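PDB 6M4K: alpha-amylase, which probably catalyses the endohydrolysis of (1->4)-alpha-D-glucosidic linkages in starch-like polysaccharides, using calcium and chloride as cofactors. Local coordinates for residues N323-A328 with H386-M391; L333-G338 with I417-G422; Y449-S454 with P491-H496. One frame throughout, in Å; residues are numbered along the deposited sequence. Where two conformers were deposited one is given.

Contact 1: residues N323-A328 with H386-M391. With SO4 (sulfate ion), chain F.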
# COMPACT_ATOMS: atom_id res chain seq x y z
N ASN A 323 -2.23 17.92 5.38
CA ASN A 323 -0.97 18.65 5.26
C ASN A 323 0.21 17.82 5.74
O ASN A 323 1.23 17.72 5.06
CB ASN A 323 -1.05 19.98 6.02
CG ASN A 323 -0.00 20.96 5.57
OD1 ASN A 323 0.15 21.23 4.37
ND2 ASN A 323 0.75 21.50 6.52
N MET A 324 0.07 17.22 6.92
CA MET A 324 1.12 16.35 7.44
C MET A 324 1.30 15.11 6.57
O MET A 324 2.42 14.64 6.38
CB MET A 324 0.79 15.94 8.86
CG MET A 324 0.92 17.08 9.87
SD MET A 324 0.77 16.50 11.57
CE MET A 324 -0.96 16.10 11.60
N TYR A 325 0.19 14.56 6.07
CA TYR A 325 0.26 13.39 5.21
C TYR A 325 1.07 13.66 3.95
O TYR A 325 1.85 12.81 3.51
CB TYR A 325 -1.16 13.03 4.82
CG TYR A 325 -1.40 11.74 4.08
CD1 TYR A 325 -1.16 10.51 4.68
CD2 TYR A 325 -1.95 11.74 2.81
CE1 TYR A 325 -1.44 9.31 4.01
CE2 TYR A 325 -2.23 10.56 2.15
CZ TYR A 325 -1.96 9.36 2.75
OH TYR A 325 -2.29 8.21 2.07
N LYS A 326 0.91 14.84 3.37
CA LYS A 326 1.70 15.19 2.19
C LYS A 326 3.17 15.34 2.53
O LYS A 326 4.04 14.99 1.72
CB LYS A 326 1.16 16.46 1.55
CG LYS A 326 -0.16 16.27 0.83
CD LYS A 326 -0.63 17.58 0.22
CE LYS A 326 -1.24 18.47 1.27
NZ LYS A 326 -1.79 19.72 0.65
N ILE A 327 3.48 15.88 3.71
CA ILE A 327 4.88 15.99 4.12
C ILE A 327 5.51 14.61 4.25
O ILE A 327 6.60 14.35 3.73
CB ILE A 327 5.00 16.78 5.44
CG1 ILE A 327 4.60 18.24 5.21
CG2 ILE A 327 6.42 16.70 5.98
CD1 ILE A 327 4.45 19.04 6.51
N ALA A 328 4.83 13.71 4.96
CA ALA A 328 5.36 12.36 5.14
C ALA A 328 5.51 11.63 3.81
O ALA A 328 6.51 10.94 3.59
CB ALA A 328 4.43 11.57 6.07
N HIS A 386 -3.50 9.64 -5.08
CA HIS A 386 -2.50 9.46 -6.12
C HIS A 386 -2.61 10.51 -7.21
O HIS A 386 -1.64 10.72 -7.96
CB HIS A 386 -2.63 8.06 -6.73
CG HIS A 386 -3.90 7.85 -7.49
ND1 HIS A 386 -5.12 7.71 -6.87
CD2 HIS A 386 -4.13 7.80 -8.82
CE1 HIS A 386 -6.06 7.56 -7.80
NE2 HIS A 386 -5.48 7.62 -8.99
N ARG A 387 -3.76 11.18 -7.32
CA ARG A 387 -3.97 12.30 -8.23
C ARG A 387 -3.71 13.66 -7.61
O ARG A 387 -3.88 14.68 -8.30
CB ARG A 387 -5.39 12.27 -8.81
CG ARG A 387 -5.68 11.15 -9.80
CD ARG A 387 -6.73 11.62 -10.79
NE ARG A 387 -7.17 10.60 -11.73
CZ ARG A 387 -7.79 10.89 -12.87
NH1 ARG A 387 -8.02 12.16 -13.19
NH2 ARG A 387 -8.18 9.93 -13.69
N TRP A 388 -3.33 13.74 -6.34
CA TRP A 388 -2.94 15.03 -5.77
C TRP A 388 -1.62 15.47 -6.38
O TRP A 388 -0.69 14.67 -6.50
CB TRP A 388 -2.76 14.92 -4.26
CG TRP A 388 -3.99 14.59 -3.45
CD1 TRP A 388 -5.23 14.29 -3.91
CD2 TRP A 388 -4.06 14.54 -2.02
NE1 TRP A 388 -6.09 14.05 -2.85
CE2 TRP A 388 -5.39 14.20 -1.68
CE3 TRP A 388 -3.13 14.75 -1.00
CZ2 TRP A 388 -5.81 14.08 -0.36
CZ3 TRP A 388 -3.55 14.62 0.31
CH2 TRP A 388 -4.88 14.29 0.62
N ARG A 389 -1.53 16.75 -6.75
CA ARG A 389 -0.31 17.24 -7.38
C ARG A 389 0.91 17.00 -6.51
O ARG A 389 1.99 16.66 -7.00
CB ARG A 389 -0.44 18.73 -7.73
CG ARG A 389 0.79 19.32 -8.43
CD ARG A 389 0.70 20.85 -8.54
NE ARG A 389 0.78 21.41 -7.19
CZ ARG A 389 -0.25 21.85 -6.49
NH1 ARG A 389 -1.48 21.87 -7.01
NH2 ARG A 389 -0.04 22.27 -5.25
N GLU A 390 0.77 17.21 -5.19
CA GLU A 390 1.91 17.01 -4.30
C GLU A 390 2.40 15.57 -4.35
O GLU A 390 3.60 15.32 -4.22
CB GLU A 390 1.53 17.41 -2.87
CG GLU A 390 1.09 18.88 -2.72
CD GLU A 390 -0.42 19.11 -2.89
OE1 GLU A 390 -1.12 18.29 -3.51
OE2 GLU A 390 -0.91 20.14 -2.37
N MET A 391 1.48 14.63 -4.57
CA MET A 391 1.86 13.22 -4.70
C MET A 391 2.44 12.92 -6.07
O MET A 391 3.55 12.40 -6.18
CB MET A 391 0.66 12.32 -4.45
CG MET A 391 0.49 11.90 -3.01
SD MET A 391 0.33 13.32 -1.91
CE MET A 391 -0.24 12.51 -0.42
S SO4 F . -3.24 18.70 9.00
O1 SO4 F . -2.13 17.79 8.77
O2 SO4 F . -2.74 19.86 9.74
O3 SO4 F . -3.78 19.12 7.71
O4 SO4 F . -4.29 18.04 9.77

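Contact 2: residues L333-G338 with I417-G422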
# COMPACT_ATOMS: atom_id res chain seq x y z
N LEU A 333 8.83 9.53 -0.74
CA LEU A 333 9.06 9.45 -2.18
C LEU A 333 10.43 10.00 -2.56
O LEU A 333 11.02 9.55 -3.54
CB LEU A 333 7.96 10.21 -2.93
CG LEU A 333 6.64 9.43 -3.02
CD1 LEU A 333 5.52 10.35 -3.45
CD2 LEU A 333 6.78 8.27 -4.01
N ALA A 334 10.93 10.99 -1.82
CA ALA A 334 12.23 11.57 -2.11
C ALA A 334 13.37 10.73 -1.57
O ALA A 334 14.50 10.85 -2.07
CB ALA A 334 12.33 12.97 -1.51
N TRP A 335 13.12 9.93 -0.54
CA TRP A 335 14.13 9.09 0.08
C TRP A 335 14.40 7.87 -0.80
O TRP A 335 13.81 7.69 -1.86
CB TRP A 335 13.65 8.67 1.47
CG TRP A 335 14.69 8.33 2.51
CD1 TRP A 335 14.83 7.14 3.17
CD2 TRP A 335 15.67 9.21 3.06
NE1 TRP A 335 15.85 7.23 4.09
CE2 TRP A 335 16.38 8.49 4.03
CE3 TRP A 335 16.03 10.55 2.82
CZ2 TRP A 335 17.42 9.05 4.77
CZ3 TRP A 335 17.05 11.11 3.54
CH2 TRP A 335 17.74 10.36 4.50
N ASP A 336 15.34 7.03 -0.36
CA ASP A 336 15.63 5.77 -1.05
C ASP A 336 15.51 4.67 -0.01
O ASP A 336 16.47 4.36 0.71
CB ASP A 336 17.00 5.79 -1.70
CG ASP A 336 17.27 4.54 -2.51
OD1 ASP A 336 16.32 3.78 -2.79
OD2 ASP A 336 18.44 4.30 -2.87
N TYR A 337 14.32 4.09 0.08
CA TYR A 337 14.05 3.04 1.05
C TYR A 337 12.72 2.37 0.73
O TYR A 337 11.64 2.96 0.89
CB TYR A 337 14.02 3.57 2.49
CG TYR A 337 13.65 2.49 3.50
CD1 TYR A 337 14.58 1.51 3.86
CD2 TYR A 337 12.38 2.43 4.06
CE1 TYR A 337 14.25 0.51 4.77
CE2 TYR A 337 12.05 1.45 4.96
CZ TYR A 337 12.97 0.48 5.31
OH TYR A 337 12.60 -0.49 6.21
N GLY A 338 12.79 1.12 0.27
CA GLY A 338 11.61 0.31 0.08
C GLY A 338 10.91 0.54 -1.24
O GLY A 338 11.14 1.52 -1.96
N ILE A 417 14.88 19.87 7.50
CA ILE A 417 15.89 19.05 6.86
C ILE A 417 15.93 19.43 5.40
O ILE A 417 14.99 20.00 4.84
CB ILE A 417 15.66 17.53 7.00
CG1 ILE A 417 14.44 17.09 6.18
CG2 ILE A 417 15.50 17.14 8.46
CD1 ILE A 417 14.24 15.58 6.13
N ALA A 418 17.04 19.10 4.77
CA ALA A 418 17.07 19.25 3.33
C ALA A 418 18.01 18.20 2.81
O ALA A 418 19.00 17.85 3.46
CB ALA A 418 17.53 20.64 2.89
N PHE A 419 17.68 17.69 1.65
CA PHE A 419 18.63 16.75 1.07
C PHE A 419 18.39 16.65 -0.43
O PHE A 419 17.33 16.99 -0.94
CB PHE A 419 18.56 15.36 1.71
CG PHE A 419 17.22 14.71 1.59
CD1 PHE A 419 16.24 14.96 2.53
CD2 PHE A 419 16.93 13.87 0.52
CE1 PHE A 419 15.00 14.37 2.42
CE2 PHE A 419 15.68 13.28 0.40
CZ PHE A 419 14.72 13.53 1.35
N GLY A 420 19.42 16.17 -1.12
CA GLY A 420 19.36 15.93 -2.53
C GLY A 420 19.47 14.45 -2.86
O GLY A 420 19.71 13.59 -2.00
N ARG A 421 19.28 14.16 -4.14
CA ARG A 421 19.50 12.82 -4.69
C ARG A 421 20.48 13.02 -5.84
O ARG A 421 20.09 13.39 -6.95
CB ARG A 421 18.18 12.21 -5.15
CG ARG A 421 17.16 12.03 -4.03
CD ARG A 421 17.54 10.90 -3.08
NE ARG A 421 17.77 9.66 -3.80
CZ ARG A 421 16.82 8.86 -4.28
NH1 ARG A 421 15.53 9.15 -4.10
NH2 ARG A 421 17.16 7.76 -4.94
N GLY A 422 21.76 12.81 -5.55
CA GLY A 422 22.79 13.08 -6.55
C GLY A 422 22.69 14.48 -7.10
O GLY A 422 22.49 15.46 -6.37

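Contact 3: residues Y449-S454 with P491-H496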
# COMPACT_ATOMS: atom_id res chain seq x y z
N TYR A 449 14.69 26.73 -11.62
CA TYR A 449 13.85 25.59 -11.27
C TYR A 449 12.54 26.06 -10.66
O TYR A 449 12.47 27.13 -10.06
CB TYR A 449 14.56 24.71 -10.23
CG TYR A 449 15.82 24.03 -10.71
CD1 TYR A 449 17.02 24.73 -10.82
CD2 TYR A 449 15.82 22.68 -11.00
CE1 TYR A 449 18.17 24.10 -11.24
CE2 TYR A 449 16.97 22.04 -11.41
CZ TYR A 449 18.14 22.75 -11.54
OH TYR A 449 19.27 22.10 -11.94
N CYS A 450 11.50 25.25 -10.81
CA CYS A 450 10.22 25.50 -10.17
C CYS A 450 10.00 24.51 -9.04
O CYS A 450 10.40 23.34 -9.13
CB CYS A 450 9.06 25.37 -11.15
SG CYS A 450 9.24 26.34 -12.65
N ASP A 451 9.32 24.97 -7.99
CA ASP A 451 8.91 24.11 -6.90
C ASP A 451 7.79 23.20 -7.38
O ASP A 451 6.66 23.66 -7.61
CB ASP A 451 8.44 24.95 -5.73
CG ASP A 451 7.70 24.14 -4.70
OD1 ASP A 451 8.12 22.98 -4.46
OD2 ASP A 451 6.71 24.63 -4.13
N VAL A 452 8.07 21.90 -7.51
CA VAL A 452 7.07 20.98 -8.04
C VAL A 452 6.00 20.62 -7.02
O VAL A 452 5.00 19.99 -7.38
CB VAL A 452 7.69 19.72 -8.69
CG1 VAL A 452 8.60 20.12 -9.82
CG2 VAL A 452 8.43 18.88 -7.65
N ILE A 453 6.17 21.03 -5.76
CA ILE A 453 5.09 20.87 -4.80
C ILE A 453 3.93 21.81 -5.14
O ILE A 453 2.77 21.41 -5.08
CB ILE A 453 5.59 21.08 -3.36
CG1 ILE A 453 6.71 20.08 -3.02
CG2 ILE A 453 4.44 20.98 -2.36
CD1 ILE A 453 6.26 18.64 -3.05
N SER A 454 4.25 23.06 -5.49
CA SER A 454 3.24 24.08 -5.75
C SER A 454 2.99 24.35 -7.23
O SER A 454 1.93 24.88 -7.57
CB SER A 454 3.62 25.40 -5.06
OG SER A 454 4.82 25.94 -5.57
N PRO A 491 4.62 23.20 3.36
CA PRO A 491 5.83 23.91 3.78
C PRO A 491 7.09 23.20 3.32
O PRO A 491 7.98 22.86 4.11
CB PRO A 491 5.67 23.92 5.30
CG PRO A 491 5.04 22.58 5.57
CD PRO A 491 4.12 22.30 4.41
N MET A 492 7.19 23.00 2.01
CA MET A 492 8.30 22.26 1.41
C MET A 492 8.51 22.77 0.00
O MET A 492 7.57 23.22 -0.65
CB MET A 492 7.96 20.78 1.23
CG MET A 492 7.48 20.06 2.44
SD MET A 492 7.15 18.37 1.96
CE MET A 492 5.62 18.55 1.05
N ILE A 493 9.75 22.68 -0.46
CA ILE A 493 10.09 22.99 -1.84
C ILE A 493 10.85 21.80 -2.38
O ILE A 493 11.79 21.32 -1.74
CB ILE A 493 10.93 24.28 -1.93
CG1 ILE A 493 10.07 25.50 -1.59
CG2 ILE A 493 11.56 24.40 -3.31
CD1 ILE A 493 10.84 26.81 -1.66
N ALA A 494 10.46 21.33 -3.56
CA ALA A 494 11.17 20.25 -4.22
C ALA A 494 11.48 20.68 -5.64
O ALA A 494 10.59 21.16 -6.35
CB ALA A 494 10.33 18.96 -4.23
N ILE A 495 12.73 20.52 -6.05
CA ILE A 495 13.17 20.91 -7.38
C ILE A 495 13.94 19.75 -7.99
O ILE A 495 14.59 18.97 -7.29
CB ILE A 495 14.02 22.21 -7.37
CG1 ILE A 495 15.24 22.05 -6.47
CG2 ILE A 495 13.17 23.40 -6.93
CD1 ILE A 495 16.23 23.24 -6.54
N HIS A 496 13.86 19.63 -9.32
CA HIS A 496 14.58 18.54 -9.96
C HIS A 496 14.84 18.88 -11.42
O HIS A 496 14.22 19.78 -11.98
CB HIS A 496 13.87 17.17 -9.82
CG HIS A 496 12.52 17.10 -10.47
ND1 HIS A 496 12.34 16.94 -11.83
CD2 HIS A 496 11.27 17.13 -9.94
CE1 HIS A 496 11.05 16.89 -12.10
NE2 HIS A 496 10.38 17.01 -10.97
O HOH W 1 12.25 21.78 -10.35
O HOH W 2 5.43 24.39 -1.81

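Contact 1: residues N323-A328 with H386-M391
Lys326 and Tyr325 press against Trp388 at the close-packed side of this contact. The indole offers its six-membered rim: Lys326 CG lies at that edge, near the ring plane, 3.8 Å from Trp388 CZ3. The same CZ3 approaches the edge of the Tyr325 ring at CD2, 4.1 Å away, with the two side chains crossing at about a right angle. Next to the Tyr325 ring, in the conformer given, Met391 CE sits 3.7 Å from Tyr325 CD2; a second conformer makes this touch less certain. Tyr325 and Met391 are both buried. The Tyr325 hydroxyl extends beyond the contact to Asp300, while the Trp388 ring nitrogen bonds to the carbonyl of Ile383.

In chain order, helix 322-334 follows the seventh strand of the TIM barrel and helix 389-401 follows the eighth, 339-344. The contact thus joins two helices of the barrel's outer layer, with Trp388 at the N-cap position of the second.

Toward the partly exposed side the packing gives way to charge. Lys326 CD lies against the Glu390 carboxylate, 3.5 Å from Glu390 CD, and the bend at chi3 (-78°) then carries CE and NZ toward Glu390 OE2, NZ ending 3.2 Å from it. This salt bridge reaches the oxygen from above the carboxylate plane, 67° out of it. Asn490 ties both ends together, its OD1 accepting from Lys326 and its ND2 donating to Glu390. Arg389 NH2 also faces this OE2, but at long range and with the oxygen well out of the guanidinium plane, probably a weak attraction of charges. At the N-terminal end of helix 322-334 a sulfate ion, probably from the crystallisation liquor, takes two backbone N-H groups: Asn323 N to O3 at 3.0 Å and Met324 N to O1 at 2.9 Å.

Contact 2: residues L333-G338 with I417-G422
The Trp335 indole stands with its benzo edge over the ring of Phe419. Its CE3 comes within 3.6 Å of Phe419 CZ, the six-membered ring centroids are 5.0 Å apart and the planes are nearly perpendicular (86°), a T-shaped pair with Trp335 as the edge. The CB of Trp335 points away from the strand, yet with CG set opposite the backbone nitrogen the broad ring system still extends to Phe419. The Phe419 side chain adopts the less roomy rotamer, CG lodged between backbone N and carbonyl carbon; Ala334 CB touches Phe419 CZ at 3.8 Å, while the Ala334 carbonyl oxygen lies at the ring edge near CE2. Trp335 is fixed by a bond from its ring nitrogen to the carbonyl of Phe283 and by stacking with Phe331.

Ala334 closes helix 322-334 of the catalytic TIM barrel, whereas Phe419 and Arg421 belong to strand 416-421 in the antiparallel sheet of the C-terminal all-beta domain, so this buried contact is part of the interface between the two domains.

Arg421 makes the polar link. Bends at chi2 (-73°) and chi3 curl its chain round the Ala334 carbonyl: CD passes 3.2 Å from Ala334 O, and NH1 turns back to donate to that oxygen at 2.8 Å, arriving from above the carbonyl plane (55° out of it). A carbonyl at the helix end is thereby supplied with a charged donor. Asp336 CB lies over one face of the guanidinium, 3.8 Å from Arg421 NH2. The carboxylate runs almost parallel to it, but Asp336 OD2, 4.2 Å from Arg421 NH2, is well out of the guanidinium plane, so at most a weak attraction of charges is likely. NH2 itself bonds to the carbonyl of Asn404.

Contact 3: residues Y449-S454 with P491-H496
Asp451 reaches across to strand 492-496 while folding its own chain into an Asx turn, within the C-terminal all-beta domain. A chi1 of 166° swings the Asp451 carboxylate to the far side from its own nitrogen, where OD1 accepts from Ala494 N at 3.0 Å on the anti side of the carboxylate. Ile453 N, also 3.0 Å from OD1, arrives from the opposite face of the same plane. OD2 takes the Ser454 hydroxyl (OG at 2.7 Å) and meets a water that links it to Met492 O. If an alanine stood here, Ala494 N and Ile453 N would probably lose their shared acceptor and the Ser454 hydroxyl its partner on this side.

A backbone bond runs the other way: Val452 N donates to Ala494 O at 2.9 Å, nearly in line with the carbonyl. On one side of the strand, Val452 CG2 and Ile453 CG1 both lean on the Ala494 methyl, while Val452 CG1 meets the His496 ring near NE2, the two side chains crossing at about a right angle. Helix 389-401 covers this side through Met394. On the other side, Tyr449 CB rests on Ile495 CG2, 3.8 Å away, and the tyrosine ring turns its edge to the carbonyl of His496. Next to that ring edge one water bridges Cys450 O (2.7 Å) and His496 N (2.9 Å), accepting from the latter.

Overall arrangement
Contacts 1 and 2 share helix 322-334, their centres 16 Å apart, and meet where Leu333 CD1 lies 3.9 Å from Met391 O. Contact 3 has its centre 13 Å from that of contact 1 and touches it as well: Arg389 NE lies 2.9 Å from Ile453 O, a probable hydrogen bond, and Ile327 CD1 packs on Pro491 CG. Contacts 2 and 3 do not touch, with nearest atoms about 7 Å apart, yet both reach the same antiparallel sheet, and Met394 of helix 389-401 packs against Ala334 in one and Ala494 in the other. All three lie where barrel and beta domain meet, away from the calcium site.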